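PDB 5NEC: TonB-dependent siderophore receptor from Pseudomonas aeruginosa 39016, which probably imports ferric siderophores, and drugs conjugated to them, across the outer membrane through a plugged beta-barrel, with energy delivered by TonB. Local coordinates for residues N322-R330 against N402-D413. Numbering follows the deposited sequence.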
ATOM      1  N   ASN A 322     -30.786   0.298  14.310  1.00 41.49           N
ATOM      2  CA  ASN A 322     -31.358  -1.034  14.601  1.00 40.44           C
ATOM      3  C   ASN A 322     -30.541  -1.826  15.625  1.00 41.01           C
ATOM      4  O   ASN A 322     -31.093  -2.683  16.309  1.00 38.57           O
ATOM      5  CB  ASN A 322     -31.483  -1.892  13.344  1.00 39.80           C
ATOM      6  CG  ASN A 322     -32.276  -1.224  12.246  1.00 40.71           C
ATOM      7  OD1 ASN A 322     -33.379  -0.752  12.476  1.00 38.44           O
ATOM      8  ND2 ASN A 322     -31.724  -1.195  11.032  1.00 40.46           N
ATOM      9  N   ILE A 323     -29.235  -1.573  15.703  1.00 42.45           N
ATOM     10  CA  ILE A 323     -28.371  -2.245  16.687  1.00 43.83           C
ATOM     11  C   ILE A 323     -28.792  -2.005  18.132  1.00 44.53           C
ATOM     12  O   ILE A 323     -28.577  -2.875  18.979  1.00 47.57           O
ATOM     13  CB  ILE A 323     -26.859  -1.910  16.524  1.00 44.33           C
ATOM     14  CG1 ILE A 323     -26.573  -0.401  16.691  1.00 43.65           C
ATOM     15  CG2 ILE A 323     -26.359  -2.436  15.178  1.00 44.95           C
ATOM     16  CD1 ILE A 323     -25.100  -0.067  16.738  1.00 42.64           C
ATOM     17  N   ASN A 324     -29.420  -0.868  18.399  1.00 43.43           N
ATOM     18  CA  ASN A 324     -29.926  -0.578  19.729  1.00 43.45           C
ATOM     19  C   ASN A 324     -31.148  -1.379  20.165  1.00 42.06           C
ATOM     20  O   ASN A 324     -31.516  -1.287  21.325  1.00 42.78           O
ATOM     21  CB  ASN A 324     -30.158   0.929  19.885  1.00 42.84           C
ATOM     22  CG  ASN A 324     -28.859   1.701  19.827  1.00 42.97           C
ATOM     23  OD1 ASN A 324     -27.900   1.313  20.454  1.00 44.35           O
ATOM     24  ND2 ASN A 324     -28.803   2.751  19.033  1.00 43.67           N
ATOM     25  N   ASN A 325     -31.772  -2.147  19.270  1.00 41.31           N
ATOM     26  CA  ASN A 325     -32.798  -3.113  19.666  1.00 41.12           C
ATOM     27  C   ASN A 325     -32.338  -4.553  19.449  1.00 41.98           C
ATOM     28  O   ASN A 325     -33.131  -5.467  19.586  1.00 44.32           O
ATOM     29  CB  ASN A 325     -34.124  -2.832  18.947  1.00 41.72           C
ATOM     30  CG  ASN A 325     -34.097  -3.208  17.459  1.00 43.98           C
ATOM     31  OD1 ASN A 325     -33.545  -4.226  17.060  1.00 45.52           O
ATOM     32  ND2 ASN A 325     -34.687  -2.367  16.640  1.00 42.27           N
ATOM     33  N   GLY A 326     -31.068  -4.754  19.092  1.00 42.89           N
ATOM     34  CA  GLY A 326     -30.470  -6.085  18.930  1.00 41.73           C
ATOM     35  C   GLY A 326     -30.479  -6.682  17.524  1.00 42.04           C
ATOM     36  O   GLY A 326     -30.328  -7.906  17.373  1.00 41.47           O
ATOM     37  N   SER A 327     -30.647  -5.833  16.501  1.00 40.86           N
ATOM     38  CA  SER A 327     -30.678  -6.281  15.102  1.00 39.98           C
ATOM     39  C   SER A 327     -29.821  -5.432  14.152  1.00 38.70           C
ATOM     40  O   SER A 327     -29.350  -4.339  14.491  1.00 38.99           O
ATOM     41  CB  SER A 327     -32.115  -6.335  14.603  1.00 40.13           C
ATOM     42  OG  SER A 327     -32.642  -5.047  14.472  1.00 39.86           O
ATOM     43  N   VAL A 328     -29.616  -5.965  12.951  1.00 38.32           N
ATOM     44  CA  VAL A 328     -28.730  -5.359  11.943  1.00 37.76           C
ATOM     45  C   VAL A 328     -29.366  -5.444  10.557  1.00 35.62           C
ATOM     46  O   VAL A 328     -29.659  -6.543  10.089  1.00 36.60           O
ATOM     47  CB  VAL A 328     -27.371  -6.094  11.901  1.00 37.99           C
ATOM     48  CG1 VAL A 328     -26.508  -5.588  10.755  1.00 38.69           C
ATOM     49  CG2 VAL A 328     -26.633  -5.962  13.235  1.00 38.43           C
ATOM     50  N   TRP A 329     -29.527  -4.302   9.896  1.00 32.98           N
ATOM     51  CA  TRP A 329     -29.895  -4.285   8.477  1.00 33.63           C
ATOM     52  C   TRP A 329     -28.663  -4.619   7.605  1.00 33.22           C
ATOM     53  O   TRP A 329     -27.616  -3.979   7.736  1.00 32.74           O
ATOM     54  CB  TRP A 329     -30.457  -2.921   8.103  1.00 34.07           C
ATOM     55  CG  TRP A 329     -30.694  -2.708   6.664  1.00 33.90           C
ATOM     56  CD1 TRP A 329     -31.334  -3.542   5.815  1.00 34.28           C
ATOM     57  CD2 TRP A 329     -30.310  -1.561   5.902  1.00 34.38           C
ATOM     58  NE1 TRP A 329     -31.390  -2.979   4.549  1.00 35.89           N
ATOM     59  CE2 TRP A 329     -30.758  -1.765   4.578  1.00 34.79           C
ATOM     60  CE3 TRP A 329     -29.631  -0.380   6.209  1.00 35.40           C
ATOM     61  CZ2 TRP A 329     -30.541  -0.838   3.556  1.00 34.16           C
ATOM     62  CZ3 TRP A 329     -29.431   0.563   5.196  1.00 35.20           C
ATOM     63  CH2 TRP A 329     -29.889   0.318   3.880  1.00 35.08           C
ATOM     64  N   ARG A 330     -28.788  -5.637   6.759  1.00 33.95           N
ATOM     65  CA  ARG A 330     -27.721  -6.017   5.816  1.00 35.84           C
ATOM     66  C   ARG A 330     -27.764  -5.126   4.587  1.00 36.38           C
ATOM     67  O   ARG A 330     -28.293  -5.482   3.548  1.00 37.76           O
ATOM     68  CB  ARG A 330     -27.830  -7.472   5.406  1.00 35.34           C
ATOM     69  CG  ARG A 330     -27.437  -8.407   6.525  1.00 36.28           C
ATOM     70  CD  ARG A 330     -27.790  -9.823   6.129  1.00 36.36           C
ATOM     71  NE  ARG A 330     -27.239 -10.846   7.009  1.00 35.11           N
ATOM     72  CZ  ARG A 330     -27.844 -11.999   7.312  1.00 34.89           C
ATOM     73  NH1 ARG A 330     -29.060 -12.285   6.850  1.00 35.76           N
ATOM     74  NH2 ARG A 330     -27.245 -12.865   8.123  1.00 34.53           N
ATOM     75  N   ASN A 402     -32.980  -9.742   5.075  1.00 42.54           N
ATOM     76  CA  ASN A 402     -32.310  -8.443   5.074  1.00 42.57           C
ATOM     77  C   ASN A 402     -32.036  -7.900   6.476  1.00 41.54           C
ATOM     78  O   ASN A 402     -31.318  -6.912   6.608  1.00 41.50           O
ATOM     79  CB  ASN A 402     -33.126  -7.425   4.266  1.00 43.06           C
ATOM     80  CG  ASN A 402     -33.201  -7.801   2.811  1.00 42.53           C
ATOM     81  OD1 ASN A 402     -32.183  -7.856   2.148  1.00 41.59           O
ATOM     82  ND2 ASN A 402     -34.392  -8.082   2.316  1.00 43.03           N
ATOM     83  N   CYS A 403     -32.620  -8.520   7.500  1.00 41.77           N
ATOM     84  CA  CYS A 403     -32.295  -8.235   8.891  1.00 42.61           C
ATOM     85  C   CYS A 403     -31.686  -9.470   9.483  1.00 40.38           C
ATOM     86  O   CYS A 403     -32.149 -10.572   9.204  1.00 40.99           O
ATOM     87  CB  CYS A 403     -33.549  -7.913   9.712  1.00 45.33           C
ATOM     88  SG  CYS A 403     -34.358  -6.418   9.149  1.00 52.71           S
ATOM     89  N   THR A 404     -30.673  -9.280  10.320  1.00 38.83           N
ATOM     90  CA  THR A 404     -30.089 -10.362  11.084  1.00 38.78           C
ATOM     91  C   THR A 404     -29.880  -9.932  12.535  1.00 38.17           C
ATOM     92  O   THR A 404     -30.192  -8.802  12.908  1.00 37.62           O
ATOM     93  CB  THR A 404     -28.759 -10.847  10.448  1.00 39.28           C
ATOM     94  OG1 THR A 404     -28.342 -12.066  11.077  1.00 39.72           O
ATOM     95  CG2 THR A 404     -27.632  -9.809  10.573  1.00 38.92           C
ATOM     96  N   SER A 405     -29.344 -10.847  13.339  1.00 38.21           N
ATOM     97  CA  SER A 405     -29.068 -10.622  14.761  1.00 37.67           C
ATOM     98  C   SER A 405     -27.739  -9.926  14.972  1.00 38.82           C
ATOM     99  O   SER A 405     -26.746 -10.274  14.315  1.00 38.75           O
ATOM    100  CB  SER A 405     -29.066 -11.978  15.474  1.00 38.56           C
ATOM    101  OG  SER A 405     -28.403 -11.936  16.713  1.00 38.62           O
ATOM    102  N   LEU A 406     -27.703  -8.953  15.895  1.00 38.01           N
ATOM    103  CA  LEU A 406     -26.451  -8.303  16.286  1.00 38.46           C
ATOM    104  C   LEU A 406     -25.485  -9.280  16.988  1.00 40.15           C
ATOM    105  O   LEU A 406     -24.262  -9.263  16.734  1.00 40.93           O
ATOM    106  CB  LEU A 406     -26.737  -7.106  17.173  1.00 39.62           C
ATOM    107  CG  LEU A 406     -25.555  -6.380  17.824  1.00 41.39           C
ATOM    108  CD1 LEU A 406     -24.710  -5.720  16.743  1.00 41.98           C
ATOM    109  CD2 LEU A 406     -26.017  -5.371  18.867  1.00 41.48           C
ATOM    110  N   GLU A 407     -26.018 -10.119  17.869  1.00 39.55           N
ATOM    111  CA  GLU A 407     -25.195 -11.038  18.643  1.00 41.29           C
ATOM    112  C   GLU A 407     -24.882 -12.311  17.888  1.00 39.93           C
ATOM    113  O   GLU A 407     -23.750 -12.761  17.940  1.00 36.53           O
ATOM    114  CB  GLU A 407     -25.859 -11.390  19.994  1.00 44.16           C
ATOM    115  CG  GLU A 407     -26.093 -10.207  20.909  1.00 47.16           C
ATOM    116  CD  GLU A 407     -24.811  -9.492  21.320  1.00 53.51           C
ATOM    117  OE1 GLU A 407     -23.789 -10.158  21.660  1.00 56.16           O
ATOM    118  OE2 GLU A 407     -24.818  -8.235  21.319  1.00 61.32           O
ATOM    119  N   ASN A 408     -25.870 -12.899  17.204  1.00 41.35           N
ATOM    120  CA  ASN A 408     -25.697 -14.227  16.576  1.00 42.01           C
ATOM    121  C   ASN A 408     -26.171 -14.301  15.130  1.00 42.37           C
ATOM    122  O   ASN A 408     -27.102 -15.051  14.812  1.00 43.48           O
ATOM    123  CB  ASN A 408     -26.396 -15.300  17.406  1.00 44.23           C
ATOM    124  CG  ASN A 408     -25.848 -15.383  18.814  1.00 44.46           C
ATOM    125  OD1 ASN A 408     -26.571 -15.206  19.774  1.00 49.18           O
ATOM    126  ND2 ASN A 408     -24.560 -15.569  18.938  1.00 45.11           N
ATOM    127  N   PRO A 409     -25.511 -13.550  14.232  1.00 41.41           N
ATOM    128  CA  PRO A 409     -25.956 -13.549  12.829  1.00 40.27           C
ATOM    129  C   PRO A 409     -25.688 -14.888  12.154  1.00 39.87           C
ATOM    130  O   PRO A 409     -24.744 -15.583  12.535  1.00 38.19           O
ATOM    131  CB  PRO A 409     -25.089 -12.468  12.200  1.00 39.66           C
ATOM    132  CG  PRO A 409     -23.830 -12.522  13.008  1.00 40.70           C
ATOM    133  CD  PRO A 409     -24.275 -12.778  14.417  1.00 40.19           C
ATOM    134  N   ASN A 410     -26.529 -15.232  11.174  1.00 40.02           N
ATOM    135  CA  ASN A 410     -26.355 -16.433  10.358  1.00 40.34           C
ATOM    136  C   ASN A 410     -25.958 -16.080   8.905  1.00 39.63           C
ATOM    137  O   ASN A 410     -26.807 -15.692   8.095  1.00 38.65           O
ATOM    138  CB  ASN A 410     -27.632 -17.262  10.339  1.00 40.30           C
ATOM    139  CG  ASN A 410     -27.466 -18.550   9.539  1.00 40.43           C
ATOM    140  OD1 ASN A 410     -26.344 -18.984   9.223  1.00 40.69           O
ATOM    141  ND2 ASN A 410     -28.580 -19.163   9.205  1.00 40.61           N
ATOM    142  N   PRO A 411     -24.670 -16.246   8.561  1.00 39.72           N
ATOM    143  CA  PRO A 411     -24.249 -15.888   7.200  1.00 40.88           C
ATOM    144  C   PRO A 411     -24.815 -16.760   6.065  1.00 40.94           C
ATOM    145  O   PRO A 411     -24.755 -16.350   4.899  1.00 41.58           O
ATOM    146  CB  PRO A 411     -22.730 -16.012   7.240  1.00 41.99           C
ATOM    147  CG  PRO A 411     -22.349 -16.175   8.656  1.00 41.24           C
ATOM    148  CD  PRO A 411     -23.545 -16.604   9.434  1.00 40.72           C
ATOM    149  N   HIS A 412     -25.336 -17.938   6.398  1.00 40.75           N
ATOM    150  CA  HIS A 412     -25.899 -18.852   5.404  1.00 43.24           C
ATOM    151  C   HIS A 412     -27.381 -18.606   5.066  1.00 43.55           C
ATOM    152  O   HIS A 412     -27.921 -19.290   4.212  1.00 44.90           O
ATOM    153  CB  HIS A 412     -25.730 -20.291   5.866  1.00 45.37           C
ATOM    154  CG  HIS A 412     -24.316 -20.661   6.182  1.00 48.25           C
ATOM    155  ND1 HIS A 412     -23.356 -20.851   5.207  1.00 50.66           N
ATOM    156  CD2 HIS A 412     -23.699 -20.883   7.366  1.00 49.84           C
ATOM    157  CE1 HIS A 412     -22.208 -21.168   5.775  1.00 50.93           C
ATOM    158  NE2 HIS A 412     -22.385 -21.185   7.083  1.00 51.70           N
ATOM    159  N   ASP A 413     -28.026 -17.629   5.711  1.00 42.64           N
ATOM    160  CA  ASP A 413     -29.403 -17.273   5.404  1.00 41.21           C
ATOM    161  C   ASP A 413     -29.601 -17.268   3.893  1.00 43.29           C
ATOM    162  O   ASP A 413     -28.806 -16.641   3.169  1.00 41.38           O
ATOM    163  CB  ASP A 413     -29.735 -15.870   5.923  1.00 42.14           C
ATOM    164  CG  ASP A 413     -30.019 -15.830   7.423  1.00 42.83           C
ATOM    165  OD1 ASP A 413     -30.338 -16.879   8.023  1.00 44.68           O
ATOM    166  OD2 ASP A 413     -29.919 -14.721   8.009  1.00 42.14           O
TER
HETATM  167  O   HOH W   1     -29.642  -7.525   2.527  1.00 39.36           O
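Asp413 OD2 takes both end nitrogens of Arg330: NH1 at 2.8 Å, along the lone pair pointing away from OD1, and NH2 at 3.3 Å, from above the carboxylate plane. The oxygen lies in the guanidinium plane, the two flat groups stand 70° apart, and both bonds go to this one oxygen. The arginine, extended from CG to NE, crosses Thr404 at about a right angle, and Thr404 CB sits over the centre of one guanidinium face, 3.4 Å above it. NH2 also makes a weak bond to Asn410 O (2.9 Å), while Tyr401 O and Tyr269 O take NH1 and NE; four hydrogen bonds and this weaker one hold the buried group's rotation. On the backbone, Val328 and Thr404 form an antiparallel hydrogen-bonded pair, extended by Arg330 N to Asn402 O (2.8 Å) and Leu406 N to Gly326 O (3.2 Å). Leu406 reaches CD1 to 4.0 Å from both Ile323 CG2 and Val328 CG2. A disulfide joins Cys403 to Cys390. Strand 403-405, from the loop after strand 357-379, thus pairs with the projecting start of barrel strand 327-354, probably extracellular as in relatives; strand 296-316 also pairs with that barrel strand.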